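NAD(P)H-flavin oxidoreductase (Agrobacterium tumefaciens str. C58, PDB 2FRE) probably catalyses NAD(P)H-dependent reduction of flavins or related substrates, using bound FMN as its redox cofactor. Local coordinates at residues 91-96 against 109-114. Numbering follows the deposited sequence.
Sequences VISRDH and THSFDA. With FMN (flavin mononucleotide), chain D.
One face of the H110 imidazole lies against D95, whose CA stands 3.4 Å from the ring centroid and 2° off the ring normal, a CH-pi contact centred on the ring. D95 CB extends the cover toward NE2, while S93 CB lies in the ring plane at the edge. This helix-on-sheet packing belongs to the nitroreductase fold: the first turn of helix 110-127 packs on the middle of strand 87-98, the two short segments running roughly antiparallel at 143°, with axes 8.0 Å apart. With chi1 at 70°, CG of H110 lies between its backbone N and carbonyl carbon, which turns the ring face to D95 CA; a hydrogen bond from ND1 to S107 O steadies it. R94 O approaches H110 CB at 3.1 Å. No hydrogen bond links the two segments; S93 OG and S111 OG both hydrogen-bond to E156 OE2 of strand 153-162, tying strand and helix through one carboxylate. Further along, A114 CB packs on S93 CB at 4.0 Å and more loosely on V91 CG1, and F112 of the second subunit packs against V91 and A114. The helix start borders the flavin, which R24 and R183 of the second subunit hydrogen-bond, with T109 and F112 near its C7M methyl. D113 OD2 accepts hydrogen bonds from A49 N and, from above the carboxylate plane, T109 OG1, fixing the group so that OD1 lies 3.6 Å from FMN C7M.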
ATOM      1  N   VAL A  91      11.913  -1.333   4.628  1.00 25.12           N
ATOM      2  CA  VAL A  91      11.004  -2.144   3.862  1.00 25.25           C
ATOM      3  C   VAL A  91      11.704  -2.554   2.567  1.00 25.61           C
ATOM      4  O   VAL A  91      12.166  -1.727   1.800  1.00 25.15           O
ATOM      5  CB  VAL A  91       9.692  -1.422   3.536  1.00 25.31           C
ATOM      6  CG1 VAL A  91       8.791  -2.355   2.735  1.00 26.00           C
ATOM      7  CG2 VAL A  91       8.999  -0.947   4.797  1.00 24.87           C
ATOM      8  N   ILE A  92      11.785  -3.857   2.370  1.00 25.66           N
ATOM      9  CA  ILE A  92      12.541  -4.461   1.299  1.00 26.75           C
ATOM     10  C   ILE A  92      11.574  -5.314   0.506  1.00 26.49           C
ATOM     11  O   ILE A  92      10.560  -5.747   1.052  1.00 27.44           O
ATOM     12  CB  ILE A  92      13.646  -5.340   1.917  1.00 26.64           C
ATOM     13  CG1 ILE A  92      14.654  -4.448   2.627  1.00 27.20           C
ATOM     14  CG2 ILE A  92      14.342  -6.225   0.880  1.00 27.26           C
ATOM     15  CD1 ILE A  92      15.165  -5.074   3.850  1.00 28.52           C
ATOM     16  N   SER A  93      11.869  -5.568  -0.764  1.00 27.25           N
ATOM     17  CA  SER A  93      11.068  -6.529  -1.539  1.00 27.40           C
ATOM     18  C   SER A  93      11.919  -7.387  -2.462  1.00 27.47           C
ATOM     19  O   SER A  93      12.913  -6.923  -3.019  1.00 27.27           O
ATOM     20  CB  SER A  93       9.987  -5.824  -2.358  1.00 26.75           C
ATOM     21  OG  SER A  93      10.560  -5.028  -3.372  1.00 27.11           O
ATOM     22  N   ARG A  94      11.484  -8.624  -2.639  1.00 28.35           N
ATOM     23  CA  ARG A  94      12.117  -9.569  -3.575  1.00 29.19           C
ATOM     24  C   ARG A  94      11.676  -9.185  -4.986  1.00 29.05           C
ATOM     25  O   ARG A  94      10.487  -9.160  -5.262  1.00 28.56           O
ATOM     26  CB  ARG A  94      11.694 -11.001  -3.239  1.00 28.85           C
ATOM     27  CG  ARG A  94      12.559 -12.077  -3.884  1.00 29.71           C
ATOM     28  CD  ARG A  94      12.122 -13.491  -3.535  1.00 31.82           C
ATOM     29  NE  ARG A  94      13.289 -14.380  -3.499  1.00 35.12           N
ATOM     30  CZ  ARG A  94      13.608 -15.224  -2.512  1.00 35.60           C
ATOM     31  NH1 ARG A  94      12.841 -15.367  -1.438  1.00 36.62           N
ATOM     32  NH2 ARG A  94      14.710 -15.951  -2.617  1.00 35.06           N
ATOM     33  N   ASP A  95      12.628  -8.865  -5.864  1.00 29.70           N
ATOM     34  CA  ASP A  95      12.290  -8.331  -7.201  1.00 30.00           C
ATOM     35  C   ASP A  95      12.018  -9.419  -8.241  1.00 30.74           C
ATOM     36  O   ASP A  95      11.920  -9.148  -9.441  1.00 29.73           O
ATOM     37  CB  ASP A  95      13.368  -7.375  -7.717  1.00 29.93           C
ATOM     38  CG  ASP A  95      14.690  -8.065  -8.040  1.00 30.91           C
ATOM     39  OD1 ASP A  95      14.742  -9.282  -8.330  1.00 28.31           O
ATOM     40  OD2 ASP A  95      15.698  -7.350  -8.008  1.00 32.52           O
ATOM     41  N   HIS A  96      11.872 -10.642  -7.765  1.00 31.65           N
ATOM     42  CA  HIS A  96      11.667 -11.771  -8.637  1.00 33.40           C
ATOM     43  C   HIS A  96      10.936 -12.818  -7.842  1.00 34.72           C
ATOM     44  O   HIS A  96      10.877 -12.751  -6.621  1.00 35.46           O
ATOM     45  CB  HIS A  96      13.018 -12.336  -9.035  1.00 32.73           C
ATOM     46  CG  HIS A  96      13.863 -12.717  -7.858  1.00 32.86           C
ATOM     47  ND1 HIS A  96      13.961 -14.013  -7.402  1.00 33.44           N
ATOM     48  CD2 HIS A  96      14.619 -11.969  -7.020  1.00 31.61           C
ATOM     49  CE1 HIS A  96      14.750 -14.048  -6.344  1.00 32.29           C
ATOM     50  NE2 HIS A  96      15.168 -12.822  -6.095  1.00 31.36           N
ATOM     51  N   THR A 109       4.989  -6.856  -9.814  1.00 27.13           N
ATOM     52  CA  THR A 109       4.232  -6.153  -8.767  1.00 26.98           C
ATOM     53  C   THR A 109       4.927  -6.016  -7.408  1.00 26.42           C
ATOM     54  O   THR A 109       4.308  -5.517  -6.443  1.00 26.25           O
ATOM     55  CB  THR A 109       2.894  -6.881  -8.513  1.00 27.20           C
ATOM     56  OG1 THR A 109       3.161  -8.176  -7.965  1.00 25.25           O
ATOM     57  CG2 THR A 109       2.104  -7.020  -9.817  1.00 28.86           C
ATOM     58  N   HIS A 110       6.185  -6.452  -7.292  1.00 25.91           N
ATOM     59  CA  HIS A 110       6.824  -6.526  -5.956  1.00 26.04           C
ATOM     60  C   HIS A 110       6.869  -5.196  -5.181  1.00 25.49           C
ATOM     61  O   HIS A 110       6.666  -5.178  -3.974  1.00 26.47           O
ATOM     62  CB  HIS A 110       8.223  -7.166  -6.025  1.00 25.87           C
ATOM     63  CG  HIS A 110       9.260  -6.330  -6.701  1.00 25.83           C
ATOM     64  ND1 HIS A 110       9.419  -6.299  -8.073  1.00 28.01           N
ATOM     65  CD2 HIS A 110      10.220  -5.521  -6.192  1.00 25.56           C
ATOM     66  CE1 HIS A 110      10.416  -5.490  -8.375  1.00 25.69           C
ATOM     67  NE2 HIS A 110      10.922  -5.010  -7.256  1.00 29.73           N
ATOM     68  N   SER A 111       7.106  -4.086  -5.868  1.00 25.65           N
ATOM     69  CA  SER A 111       7.170  -2.795  -5.207  1.00 25.33           C
ATOM     70  C   SER A 111       5.775  -2.295  -4.831  1.00 23.98           C
ATOM     71  O   SER A 111       5.550  -1.769  -3.741  1.00 22.93           O
ATOM     72  CB  SER A 111       7.902  -1.779  -6.103  1.00 25.83           C
ATOM     73  OG  SER A 111       9.263  -2.176  -6.259  1.00 26.14           O
ATOM     74  N   PHE A 112       4.847  -2.473  -5.749  1.00 23.88           N
ATOM     75  CA  PHE A 112       3.442  -2.205  -5.516  1.00 23.47           C
ATOM     76  C   PHE A 112       2.944  -2.970  -4.277  1.00 23.87           C
ATOM     77  O   PHE A 112       2.313  -2.404  -3.345  1.00 22.66           O
ATOM     78  CB  PHE A 112       2.684  -2.563  -6.810  1.00 24.08           C
ATOM     79  CG  PHE A 112       1.195  -2.306  -6.761  1.00 24.37           C
ATOM     80  CD1 PHE A 112       0.703  -1.052  -7.005  1.00 23.24           C
ATOM     81  CD2 PHE A 112       0.297  -3.341  -6.495  1.00 23.05           C
ATOM     82  CE1 PHE A 112      -0.674  -0.815  -7.006  1.00 23.43           C
ATOM     83  CE2 PHE A 112      -1.070  -3.102  -6.471  1.00 23.73           C
ATOM     84  CZ  PHE A 112      -1.550  -1.835  -6.721  1.00 24.45           C
ATOM     85  N   ASP A 113       3.239  -4.265  -4.247  1.00 23.07           N
ATOM     86  CA  ASP A 113       2.777  -5.125  -3.181  1.00 22.93           C
ATOM     87  C   ASP A 113       3.426  -4.742  -1.833  1.00 22.21           C
ATOM     88  O   ASP A 113       2.771  -4.691  -0.811  1.00 23.95           O
ATOM     89  CB  ASP A 113       3.078  -6.591  -3.538  1.00 22.34           C
ATOM     90  CG  ASP A 113       2.111  -7.178  -4.611  1.00 23.14           C
ATOM     91  OD1 ASP A 113       0.999  -6.645  -4.825  1.00 22.65           O
ATOM     92  OD2 ASP A 113       2.468  -8.212  -5.230  1.00 23.56           O
ATOM     93  N   ALA A 114       4.708  -4.435  -1.857  1.00 23.11           N
ATOM     94  CA  ALA A 114       5.423  -3.888  -0.699  1.00 23.14           C
ATOM     95  C   ALA A 114       4.763  -2.604  -0.142  1.00 23.29           C
ATOM     96  O   ALA A 114       4.705  -2.413   1.063  1.00 23.44           O
ATOM     97  CB  ALA A 114       6.895  -3.634  -1.060  1.00 23.12           C
TER
HETATM   98  N1  FMN D1152      -6.288 -12.674  -8.142  1.00 23.67           N
HETATM   99  C2  FMN D1152      -6.727 -13.326  -9.289  1.00 23.08           C
HETATM  100  O2  FMN D1152      -7.662 -14.111  -9.169  1.00 22.75           O
HETATM  101  N3  FMN D1152      -6.188 -13.040 -10.514  1.00 22.52           N
HETATM  102  C4  FMN D1152      -5.161 -12.130 -10.628  1.00 23.37           C
HETATM  103  O4  FMN D1152      -4.859 -11.670 -11.738  1.00 21.88           O
HETATM  104  C4A FMN D1152      -4.706 -11.497  -9.471  1.00 21.81           C
HETATM  105  N5  FMN D1152      -3.680 -10.576  -9.538  1.00 24.13           N
HETATM  106  C5A FMN D1152      -3.286  -9.895  -8.403  1.00 22.05           C
HETATM  107  C6  FMN D1152      -2.287  -8.936  -8.491  1.00 23.87           C
HETATM  108  C7  FMN D1152      -1.875  -8.224  -7.357  1.00 22.18           C
HETATM  109  C7M FMN D1152      -1.198  -6.907  -7.617  1.00 22.86           C
HETATM  110  C8  FMN D1152      -2.474  -8.471  -6.123  1.00 23.10           C
HETATM  111  C8M FMN D1152      -2.501  -7.399  -5.044  1.00 22.69           C
HETATM  112  C9  FMN D1152      -3.456  -9.442  -6.040  1.00 21.79           C
HETATM  113  C9A FMN D1152      -3.856 -10.155  -7.175  1.00 22.88           C
HETATM  114  N10 FMN D1152      -4.835 -11.120  -7.069  1.00 23.02           N
HETATM  115  C10 FMN D1152      -5.274 -11.764  -8.231  1.00 23.29           C
HETATM  116  C1' FMN D1152      -5.223 -11.670  -5.724  1.00 20.80           C
HETATM  117  C2' FMN D1152      -4.133 -12.227  -4.800  1.00 22.54           C
HETATM  118  O2' FMN D1152      -3.855 -13.599  -5.126  1.00 24.03           O
HETATM  119  C3' FMN D1152      -4.602 -12.157  -3.347  1.00 23.69           C
HETATM  120  O3' FMN D1152      -4.763 -10.800  -2.976  1.00 22.60           O
HETATM  121  C4' FMN D1152      -3.635 -12.895  -2.391  1.00 23.20           C
HETATM  122  O4' FMN D1152      -3.686 -14.306  -2.614  1.00 23.37           O
HETATM  123  C5' FMN D1152      -3.925 -12.658  -0.928  1.00 23.05           C
HETATM  124  O5' FMN D1152      -5.259 -12.955  -0.646  1.00 22.44           O
HETATM  125  P   FMN D1152      -6.273 -11.918   0.038  1.00 23.47           P
HETATM  126  O1P FMN D1152      -5.892 -11.700   1.464  1.00 20.79           O
HETATM  127  O2P FMN D1152      -6.192 -10.637  -0.747  1.00 21.97           O
HETATM  128  O3P FMN D1152      -7.648 -12.517   0.036  1.00 20.73           O